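Local coordinates for protein esterase (Rhizomucor miehei, PDB 4WY5) that probably hydrolyses carboxylic esters as a carboxylesterase built on the alpha/beta hydrolase fold, at residues Leu256-Ser261 / Val285-Val291; Lys56-Asp61 / Ile138-Arg142. All coordinates share one frame; numbering follows the deposited sequence.

Contact 1: residues Leu256-Ser261 / Val285-Val291; sequences LFTAES and VRVLGAV. With SO4 (sulfate ion), chain C.
Thr258 and Arg286 lie side by side on one face of two parallel strands, with Thr258 CG2 3.6 Å from Arg286 CG. On the other face Phe257 runs alongside Val285, where Phe257 CD1 meets Val285 CG2 at 3.7 Å, and Val287 CG2 stands at the ring edge. The parallel register rests on bonds that alternate in direction: Thr258 N gives to Val285 O, and Val287 N to Thr258 O (2.9 Å, 168° at the hydrogen).

Past the strands, Glu260 stays extended, CG anti to the backbone N (chi1 -179°), and reaches the type II turn Val287-Ala290. There Gly289 N donates to Glu260 OE1 (3.2 Å) from above the carboxylate plane, while OE2 takes a water that also accepts from Arg286 NH1. The same NH1 gives a nearly straight bond (170°), in the guanidinium plane, to O1 of a sulfate probably from the crystallisation liquor; Arg286 NH1 of the second subunit binds this ion too, which probably eases the approach of the two arginines. Within the same chain, Arg286 NE forms a salt bridge with Glu269.

The strands belong to the beta-alpha-beta unit crossing through helix 265-277. Helix 302-319 covers Phe257, Ala259 touches the probable Ser161-His292-Asp262 triad, and strand 282-287 continues the sheet antiparallel into the second subunit.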
# COMPACT_ATOMS: atom_id res chain seq x y z
N LEU A 256 2.28 -4.61 7.22
CA LEU A 256 2.32 -3.52 8.20
C LEU A 256 2.03 -2.15 7.58
O LEU A 256 2.56 -1.81 6.53
CB LEU A 256 3.68 -3.50 8.90
CG LEU A 256 3.88 -2.61 10.12
CD1 LEU A 256 4.97 -3.21 10.97
CD2 LEU A 256 4.31 -1.21 9.72
N PHE A 257 1.13 -1.39 8.22
CA PHE A 257 0.81 -0.02 7.81
C PHE A 257 1.33 0.94 8.86
O PHE A 257 1.22 0.68 10.07
CB PHE A 257 -0.69 0.22 7.65
CG PHE A 257 -1.33 -0.59 6.54
CD1 PHE A 257 -1.47 -0.05 5.26
CD2 PHE A 257 -1.79 -1.88 6.78
CE1 PHE A 257 -2.07 -0.78 4.24
CE2 PHE A 257 -2.40 -2.62 5.77
CZ PHE A 257 -2.54 -2.07 4.49
N THR A 258 1.87 2.07 8.38
CA THR A 258 2.33 3.14 9.23
C THR A 258 1.67 4.45 8.76
O THR A 258 1.31 4.56 7.59
CB THR A 258 3.87 3.21 9.19
OG1 THR A 258 4.39 2.98 10.50
CG2 THR A 258 4.36 4.50 8.62
N ALA A 259 1.46 5.41 9.66
CA ALA A 259 0.85 6.68 9.27
C ALA A 259 1.88 7.82 9.24
O ALA A 259 2.71 7.93 10.14
CB ALA A 259 -0.30 7.04 10.21
N GLU A 260 1.84 8.66 8.20
CA GLU A 260 2.87 9.69 8.00
C GLU A 260 2.98 10.68 9.17
O GLU A 260 4.08 11.00 9.60
CB GLU A 260 2.63 10.48 6.70
CG GLU A 260 3.72 11.56 6.47
CD GLU A 260 3.57 12.34 5.17
OE1 GLU A 260 2.43 12.75 4.85
OE2 GLU A 260 4.60 12.56 4.48
N SER A 261 1.84 11.18 9.66
CA SER A 261 1.85 12.15 10.75
C SER A 261 1.40 11.49 12.06
O SER A 261 0.25 11.65 12.49
CB SER A 261 0.95 13.35 10.43
OG SER A 261 1.50 14.13 9.36
N VAL A 285 4.30 -0.39 4.34
CA VAL A 285 4.13 0.90 3.66
C VAL A 285 3.87 2.04 4.64
O VAL A 285 3.23 1.82 5.69
CB VAL A 285 2.95 0.89 2.62
CG1 VAL A 285 3.26 -0.00 1.43
CG2 VAL A 285 1.63 0.46 3.28
N ARG A 286 4.35 3.24 4.31
CA ARG A 286 3.98 4.49 5.00
C ARG A 286 2.86 5.18 4.21
O ARG A 286 3.03 5.46 3.01
CB ARG A 286 5.18 5.45 5.15
CG ARG A 286 4.84 6.78 5.86
CD ARG A 286 5.99 7.82 5.80
NE ARG A 286 7.14 7.37 6.57
CZ ARG A 286 8.23 8.10 6.82
NH1 ARG A 286 8.34 9.34 6.36
NH2 ARG A 286 9.21 7.57 7.56
N VAL A 287 1.74 5.47 4.87
CA VAL A 287 0.57 6.09 4.19
C VAL A 287 0.62 7.62 4.26
O VAL A 287 0.57 8.20 5.35
CB VAL A 287 -0.76 5.65 4.80
CG1 VAL A 287 -1.95 6.18 3.97
CG2 VAL A 287 -0.81 4.13 4.93
N LEU A 288 0.70 8.27 3.10
CA LEU A 288 0.82 9.73 3.04
C LEU A 288 -0.49 10.47 3.32
O LEU A 288 -1.56 10.10 2.83
CB LEU A 288 1.35 10.16 1.66
CG LEU A 288 2.87 10.31 1.43
CD1 LEU A 288 3.71 9.24 2.10
CD2 LEU A 288 3.18 10.34 -0.05
N GLY A 289 -0.39 11.54 4.11
CA GLY A 289 -1.53 12.39 4.44
C GLY A 289 -2.36 11.95 5.65
O GLY A 289 -3.36 12.60 5.98
N ALA A 290 -1.98 10.84 6.28
CA ALA A 290 -2.81 10.26 7.34
C ALA A 290 -2.26 10.50 8.74
O ALA A 290 -1.07 10.76 8.92
CB ALA A 290 -3.00 8.75 7.11
N VAL A 291 -3.14 10.38 9.73
CA VAL A 291 -2.77 10.56 11.13
C VAL A 291 -3.07 9.25 11.86
O VAL A 291 -3.74 8.37 11.30
CB VAL A 291 -3.55 11.72 11.79
CG1 VAL A 291 -3.27 13.03 11.08
CG2 VAL A 291 -5.04 11.43 11.72
S SO4 C . 11.83 11.02 6.34
O1 SO4 C . 10.52 11.11 6.99
O2 SO4 C . 12.31 9.63 6.43
O3 SO4 C . 11.66 11.41 4.94
O4 SO4 C . 12.79 11.92 6.99
O HOH W 1 6.82 10.87 4.03

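Contact 2: residues Lys56-Asp61 / Ile138-Arg142; sequences KVVESD and ILWVR
Val58 sits over one face of the Trp140 indole, its side chain crossing that of the tryptophan at about a right angle. Val58 CG2 lies 4.0 Å from the centroid of the Trp140 five-membered ring and only 9° off the ring normal, which identifies a CH-pi contact. The other methyl, Val58 CG1, reaches Trp140 NE1 at 3.7 Å and Trp140 CZ2 at 3.8 Å, so the two branches together span the pyrrole and the adjoining part of the benzene ring. A looser touch comes from Lys56 CE to Trp140 CH2 at 4.3 Å, while Glu59 O approaches Trp140 CD1 obliquely.

Next to the indole, Ser60 packs against the helix itself: Ser60 OG is 3.9 Å from Trp140 CB and is hydrogen-bonded to Ala136 O, one turn earlier in helix 129-143. Just past the end of the strand, Asp61 CG comes within 4.2 Å of Leu139 CD1.

Further out, Trp140 CG is anti to the backbone N (chi1 -178°), which carries the ring from the helix to Val58. The strand and helix segments run nearly perpendicular, at 99°, with axes 8.6 Å apart. Strand 63-71 backs the site: Val58 pairs with Leu65 through backbone bonds, and Leu67 touches the indole.

Between the two segments the chemistry is dispersion and CH-pi attraction, with the Ser60-Ala136 bond as a polar tie alongside. This implies a modest, largely apolar surface contact (267 Å² buried) that seats helix 129-143 against edge strand 52-60 through one indole face.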
# COMPACT_ATOMS: atom_id res chain seq x y z
N LYS A 56 -21.35 -14.87 22.04
CA LYS A 56 -21.15 -16.13 22.77
C LYS A 56 -20.20 -15.97 23.97
O LYS A 56 -19.28 -15.14 23.94
CB LYS A 56 -20.61 -17.21 21.82
CG LYS A 56 -21.57 -17.65 20.71
CD LYS A 56 -21.00 -18.81 19.89
CE LYS A 56 -21.06 -20.13 20.64
NZ LYS A 56 -22.46 -20.55 20.90
N VAL A 57 -20.44 -16.76 25.02
CA VAL A 57 -19.65 -16.72 26.24
C VAL A 57 -19.11 -18.12 26.55
O VAL A 57 -19.89 -19.05 26.73
CB VAL A 57 -20.49 -16.22 27.43
CG1 VAL A 57 -19.70 -16.27 28.75
CG2 VAL A 57 -21.01 -14.82 27.15
N VAL A 58 -17.78 -18.28 26.59
CA VAL A 58 -17.18 -19.62 26.59
C VAL A 58 -15.99 -19.78 27.53
O VAL A 58 -15.50 -18.81 28.10
CB VAL A 58 -16.68 -20.01 25.17
CG1 VAL A 58 -17.82 -20.03 24.17
CG2 VAL A 58 -15.58 -19.06 24.71
N GLU A 59 -15.54 -21.03 27.68
CA GLU A 59 -14.41 -21.36 28.53
C GLU A 59 -13.30 -22.02 27.70
O GLU A 59 -13.58 -22.79 26.77
CB GLU A 59 -14.85 -22.27 29.68
CG GLU A 59 -13.72 -22.64 30.63
CD GLU A 59 -14.21 -23.22 31.94
OE1 GLU A 59 -15.38 -23.67 32.00
OE2 GLU A 59 -13.43 -23.24 32.91
N SER A 60 -12.05 -21.69 28.01
CA SER A 60 -10.91 -22.13 27.21
C SER A 60 -9.58 -21.87 27.92
O SER A 60 -9.33 -20.74 28.37
CB SER A 60 -10.91 -21.41 25.85
OG SER A 60 -9.86 -21.88 25.01
N ASP A 61 -8.76 -22.91 28.04
CA ASP A 61 -7.39 -22.78 28.55
C ASP A 61 -7.36 -22.12 29.92
O ASP A 61 -6.42 -21.41 30.26
CB ASP A 61 -6.53 -21.97 27.57
CG ASP A 61 -5.04 -22.16 27.79
OD1 ASP A 61 -4.60 -23.32 28.00
OD2 ASP A 61 -4.29 -21.15 27.75
N ILE A 138 -8.05 -18.26 20.36
CA ILE A 138 -7.56 -18.96 19.17
C ILE A 138 -7.69 -20.48 19.33
O ILE A 138 -8.09 -21.18 18.40
CB ILE A 138 -6.09 -18.59 18.86
CG1 ILE A 138 -6.00 -17.13 18.36
CG2 ILE A 138 -5.50 -19.53 17.81
CD1 ILE A 138 -4.58 -16.62 18.07
N LEU A 139 -7.38 -20.98 20.53
CA LEU A 139 -7.51 -22.41 20.82
C LEU A 139 -8.96 -22.86 20.72
O LEU A 139 -9.23 -23.97 20.27
CB LEU A 139 -6.97 -22.75 22.22
CG LEU A 139 -5.44 -22.83 22.27
CD1 LEU A 139 -4.90 -23.05 23.68
CD2 LEU A 139 -4.92 -23.91 21.31
N TRP A 140 -9.87 -22.00 21.12
CA TRP A 140 -11.28 -22.34 21.10
C TRP A 140 -11.84 -22.44 19.68
O TRP A 140 -12.60 -23.36 19.36
CB TRP A 140 -12.07 -21.31 21.89
CG TRP A 140 -13.51 -21.63 21.96
CD1 TRP A 140 -14.14 -22.41 22.88
CD2 TRP A 140 -14.53 -21.19 21.04
NE1 TRP A 140 -15.48 -22.49 22.60
CE2 TRP A 140 -15.75 -21.75 21.47
CE3 TRP A 140 -14.53 -20.38 19.90
CZ2 TRP A 140 -16.96 -21.52 20.81
CZ3 TRP A 140 -15.74 -20.16 19.24
CH2 TRP A 140 -16.94 -20.73 19.70
N VAL A 141 -11.43 -21.51 18.83
CA VAL A 141 -11.85 -21.49 17.44
C VAL A 141 -11.39 -22.75 16.70
O VAL A 141 -12.13 -23.28 15.88
CB VAL A 141 -11.29 -20.25 16.72
CG1 VAL A 141 -11.29 -20.45 15.22
CG2 VAL A 141 -12.10 -19.02 17.11
N ARG A 142 -10.19 -23.22 17.01
CA ARG A 142 -9.69 -24.47 16.42
C ARG A 142 -10.48 -25.69 16.89
O ARG A 142 -10.64 -26.65 16.15
CB ARG A 142 -8.21 -24.67 16.77
CG ARG A 142 -7.26 -23.82 15.95
CD ARG A 142 -5.80 -24.01 16.37
NE ARG A 142 -4.99 -24.16 15.16
CZ ARG A 142 -4.30 -25.25 14.84
NH1 ARG A 142 -4.27 -26.28 15.67
NH2 ARG A 142 -3.61 -25.28 13.71

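From the N terminus, strand 52-60 opens contact 2, and the chain passes through strands 63-71, 80-86 and 113-117 before helix 129-143 closes that loop, with 76 residues between its segments. Contact 1 opens only later, at strand 254-259, and closes after 23 residues at strand 282-287 and the turn beyond it. The loops therefore follow in series, neither nested nor crossed. Both reach the same mixed sheet from opposite sides of the chain's centre: contact 2 packs a helix on one outermost strand, whereas contact 1 joins the strand that is outermost at the other side within this chain to its neighbour. Their centres are 34 Å apart and their nearest atoms about 18 Å, excluding direct touch.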